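Hypothetical protein jhp0584 (Helicobacter pylori J99, PDB 4R7K) is of unknown function but probably belongs to the SRPBCC superfamily, whose helix-grip fold commonly binds hydrophobic ligands in a pocket between sheet and C-terminal helix. Local coordinates at residues Leu135-Ala140 and Thr155-Ser160. Residues are numbered along the deposited sequence; the frame is centred on the assembly and turned at random.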
ATOM      1  N   LEU A 135       8.641 -20.916   7.840  1.00 32.81           N
ATOM      2  CA  LEU A 135       9.093 -19.986   6.790  1.00 29.82           C
ATOM      3  C   LEU A 135      10.599 -19.812   6.898  1.00 29.19           C
ATOM      4  O   LEU A 135      11.116 -19.594   7.987  1.00 29.66           O
ATOM      5  CB  LEU A 135       8.438 -18.626   6.966  1.00 31.20           C
ATOM      6  CG  LEU A 135       8.793 -17.530   5.976  1.00 30.36           C
ATOM      7  CD1 LEU A 135       8.461 -17.975   4.567  1.00 30.34           C
ATOM      8  CD2 LEU A 135       8.063 -16.226   6.291  1.00 32.79           C
ATOM      9  N   GLU A 136      11.303 -19.931   5.775  1.00 27.36           N
ATOM     10  CA  GLU A 136      12.747 -19.722   5.753  1.00 28.77           C
ATOM     11  C   GLU A 136      13.019 -18.773   4.618  1.00 26.00           C
ATOM     12  O   GLU A 136      12.457 -18.950   3.549  1.00 22.55           O
ATOM     13  CB  GLU A 136      13.507 -21.041   5.572  1.00 31.05           C
ATOM     14  CG  GLU A 136      15.002 -20.920   5.793  1.00 33.75           C
ATOM     15  CD  GLU A 136      15.740 -22.233   5.570  1.00 39.31           C
ATOM     16  OE1 GLU A 136      15.143 -23.154   5.008  1.00 47.47           O
ATOM     17  OE2 GLU A 136      16.919 -22.336   5.935  1.00 41.73           O
ATOM     18  N   VAL A 137      13.868 -17.765   4.856  1.00 24.05           N
ATOM     19  CA  VAL A 137      14.194 -16.754   3.841  1.00 23.59           C
ATOM     20  C   VAL A 137      15.710 -16.475   3.726  1.00 23.13           C
ATOM     21  O   VAL A 137      16.484 -16.823   4.626  1.00 23.45           O
ATOM     22  CB  VAL A 137      13.466 -15.422   4.139  1.00 24.17           C
ATOM     23  CG1 VAL A 137      11.983 -15.688   4.437  1.00 24.54           C
ATOM     24  CG2 VAL A 137      14.087 -14.647   5.321  1.00 25.19           C
ATOM     25  N   TYR A 138      16.102 -15.851   2.622  1.00 21.17           N
ATOM     26  CA  TYR A 138      17.479 -15.388   2.397  1.00 22.97           C
ATOM     27  C   TYR A 138      17.320 -13.954   1.935  1.00 21.23           C
ATOM     28  O   TYR A 138      16.749 -13.699   0.866  1.00 21.28           O
ATOM     29  CB  TYR A 138      18.174 -16.242   1.362  1.00 23.99           C
ATOM     30  CG  TYR A 138      19.656 -15.954   1.178  1.00 24.61           C
ATOM     31  CD1 TYR A 138      20.620 -16.611   1.942  1.00 26.30           C
ATOM     32  CD2 TYR A 138      20.099 -15.093   0.193  1.00 23.79           C
ATOM     33  CE1 TYR A 138      21.976 -16.360   1.752  1.00 25.91           C
ATOM     34  CE2 TYR A 138      21.459 -14.827   0.023  1.00 25.30           C
ATOM     35  CZ  TYR A 138      22.386 -15.466   0.789  1.00 25.19           C
ATOM     36  OH  TYR A 138      23.734 -15.199   0.575  1.00 25.57           O
ATOM     37  N   HIS A 139      17.750 -13.007   2.757  1.00 21.22           N
ATOM     38  CA  HIS A 139      17.565 -11.589   2.470  1.00 20.68           C
ATOM     39  C   HIS A 139      18.925 -10.961   2.183  1.00 21.76           C
ATOM     40  O   HIS A 139      19.790 -10.920   3.032  1.00 20.83           O
ATOM     41  CB  HIS A 139      16.972 -10.956   3.697  1.00 23.16           C
ATOM     42  CG  HIS A 139      16.587  -9.527   3.532  1.00 23.01           C
ATOM     43  ND1 HIS A 139      15.794  -8.873   4.447  1.00 25.26           N
ATOM     44  CD2 HIS A 139      16.774  -8.659   2.509  1.00 25.17           C
ATOM     45  CE1 HIS A 139      15.601  -7.630   4.046  1.00 26.40           C
ATOM     46  NE2 HIS A 139      16.187  -7.476   2.873  1.00 25.14           N
ATOM     47  N   ALA A 140      19.098 -10.484   0.960  1.00 20.67           N
ATOM     48  CA  ALA A 140      20.385  -9.992   0.512  1.00 19.18           C
ATOM     49  C   ALA A 140      20.312  -8.514   0.215  1.00 20.32           C
ATOM     50  O   ALA A 140      19.236  -7.955  -0.160  1.00 20.62           O
ATOM     51  CB  ALA A 140      20.825 -10.746  -0.723  1.00 18.58           C
ATOM     52  N   THR A 155      17.888  -4.326  -2.423  1.00 21.38           N
ATOM     53  CA  THR A 155      17.599  -5.380  -1.509  1.00 20.64           C
ATOM     54  C   THR A 155      16.596  -6.390  -2.134  1.00 19.49           C
ATOM     55  O   THR A 155      15.556  -6.023  -2.720  1.00 18.50           O
ATOM     56  CB  THR A 155      17.163  -4.871  -0.131  1.00 22.93           C
ATOM     57  OG1 THR A 155      17.195  -5.967   0.791  1.00 24.20           O
ATOM     58  CG2 THR A 155      15.766  -4.276  -0.172  1.00 23.55           C
ATOM     59  N   GLN A 156      16.926  -7.659  -1.994  1.00 18.04           N
ATOM     60  CA  GLN A 156      16.152  -8.744  -2.578  1.00 16.91           C
ATOM     61  C   GLN A 156      16.049  -9.862  -1.610  1.00 20.01           C
ATOM     62  O   GLN A 156      17.003 -10.153  -0.894  1.00 20.79           O
ATOM     63  CB  GLN A 156      16.790  -9.239  -3.880  1.00 17.90           C
ATOM     64  CG  GLN A 156      16.923  -8.184  -4.943  1.00 18.93           C
ATOM     65  CD  GLN A 156      17.505  -8.690  -6.250  1.00 19.88           C
ATOM     66  OE1 GLN A 156      18.418  -9.523  -6.290  1.00 20.70           O
ATOM     67  NE2 GLN A 156      16.972  -8.181  -7.333  1.00 23.26           N
ATOM     68  N   GLU A 157      14.865 -10.484  -1.540  1.00 20.91           N
ATOM     69  CA  GLU A 157      14.645 -11.585  -0.625  1.00 19.93           C
ATOM     70  C   GLU A 157      13.947 -12.730  -1.369  1.00 20.11           C
ATOM     71  O   GLU A 157      12.985 -12.511  -2.143  1.00 18.21           O
ATOM     72  CB  GLU A 157      13.756 -11.164   0.570  1.00 22.23           C
ATOM     73  CG  GLU A 157      13.502 -12.272   1.578  1.00 24.89           C
ATOM     74  CD  GLU A 157      12.881 -11.785   2.904  1.00 31.85           C
ATOM     75  OE1 GLU A 157      11.980 -12.473   3.406  1.00 33.65           O
ATOM     76  OE2 GLU A 157      13.259 -10.711   3.440  1.00 33.87           O
ATOM     77  N   SER A 158      14.415 -13.932  -1.068  1.00 19.47           N
ATOM     78  CA  SER A 158      13.891 -15.178  -1.609  1.00 19.69           C
ATOM     79  C   SER A 158      13.366 -15.951  -0.402  1.00 21.12           C
ATOM     80  O   SER A 158      14.073 -16.075   0.617  1.00 23.11           O
ATOM     81  CB  SER A 158      15.046 -15.926  -2.308  1.00 20.87           C
ATOM     82  OG  SER A 158      14.628 -17.171  -2.860  1.00 22.25           O
ATOM     83  N   GLN A 159      12.165 -16.509  -0.521  1.00 22.60           N
ATOM     84  CA  GLN A 159      11.486 -17.140   0.584  1.00 25.94           C
ATOM     85  C   GLN A 159      10.973 -18.536   0.208  1.00 26.33           C
ATOM     86  O   GLN A 159      10.483 -18.758  -0.923  1.00 24.56           O
ATOM     87  CB  GLN A 159      10.277 -16.300   1.003  1.00 24.42           C
ATOM     88  CG  GLN A 159      10.540 -14.840   1.301  1.00 25.95           C
ATOM     89  CD  GLN A 159       9.269 -14.078   1.733  1.00 28.71           C
ATOM     90  OE1 GLN A 159       8.182 -14.322   1.232  1.00 28.87           O
ATOM     91  NE2 GLN A 159       9.426 -13.140   2.664  1.00 29.01           N
ATOM     92  N   SER A 160      11.050 -19.444   1.166  1.00 25.76           N
ATOM     93  CA  SER A 160      10.561 -20.805   0.976  1.00 28.09           C
ATOM     94  C   SER A 160       9.649 -21.238   2.132  1.00 29.73           C
ATOM     95  O   SER A 160       9.938 -20.978   3.305  1.00 30.82           O
ATOM     96  CB  SER A 160      11.725 -21.783   0.856  1.00 30.74           C
ATOM     97  OG  SER A 160      12.486 -21.489  -0.311  1.00 37.75           O
TER
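Thr155 shares its hydroxyl between two residues: OG1 takes a hydrogen bond from His139 NE2 at 2.8 Å, the oxygen lying in the ring plane although the N-H is bent to 136°, and gives its own proton to Ala140 O at 3.0 Å. Gln156 N reaches that same carbonyl from the opposite face of its plane, and Gln156 O accepts from Ala140 N. Glu157 turns to the His139 side: with CG trans to the backbone N (chi1 -179°) and the chain extended, OE2 comes over a face of the imidazole, 3.3 Å from His139 ND1 but badly angled for a hydrogen bond, while OE1 rests 3.4 Å from Val137 CG1. These strands form a hairpin, second and third in the six-stranded antiparallel sheet, consistent with the helix-grip fold of SRPBCC proteins; helix 174-190 covers the His139 and Glu157 face, its His179 stacking on the His139 ring. Ser158 pairs with Tyr138 through two backbone bonds, its OG hydrogen-bonded to Trp37 O and Thr42 OG1 on the opposite face. Gln159 lies alongside Val137, and its NE2 gives Glu157 OE1 a hydrogen bond of 2.7 Å from above the carboxylate plane. Ser160 exchanges backbone bonds with Glu136, and Leu135 CD1 touches Ser160 O.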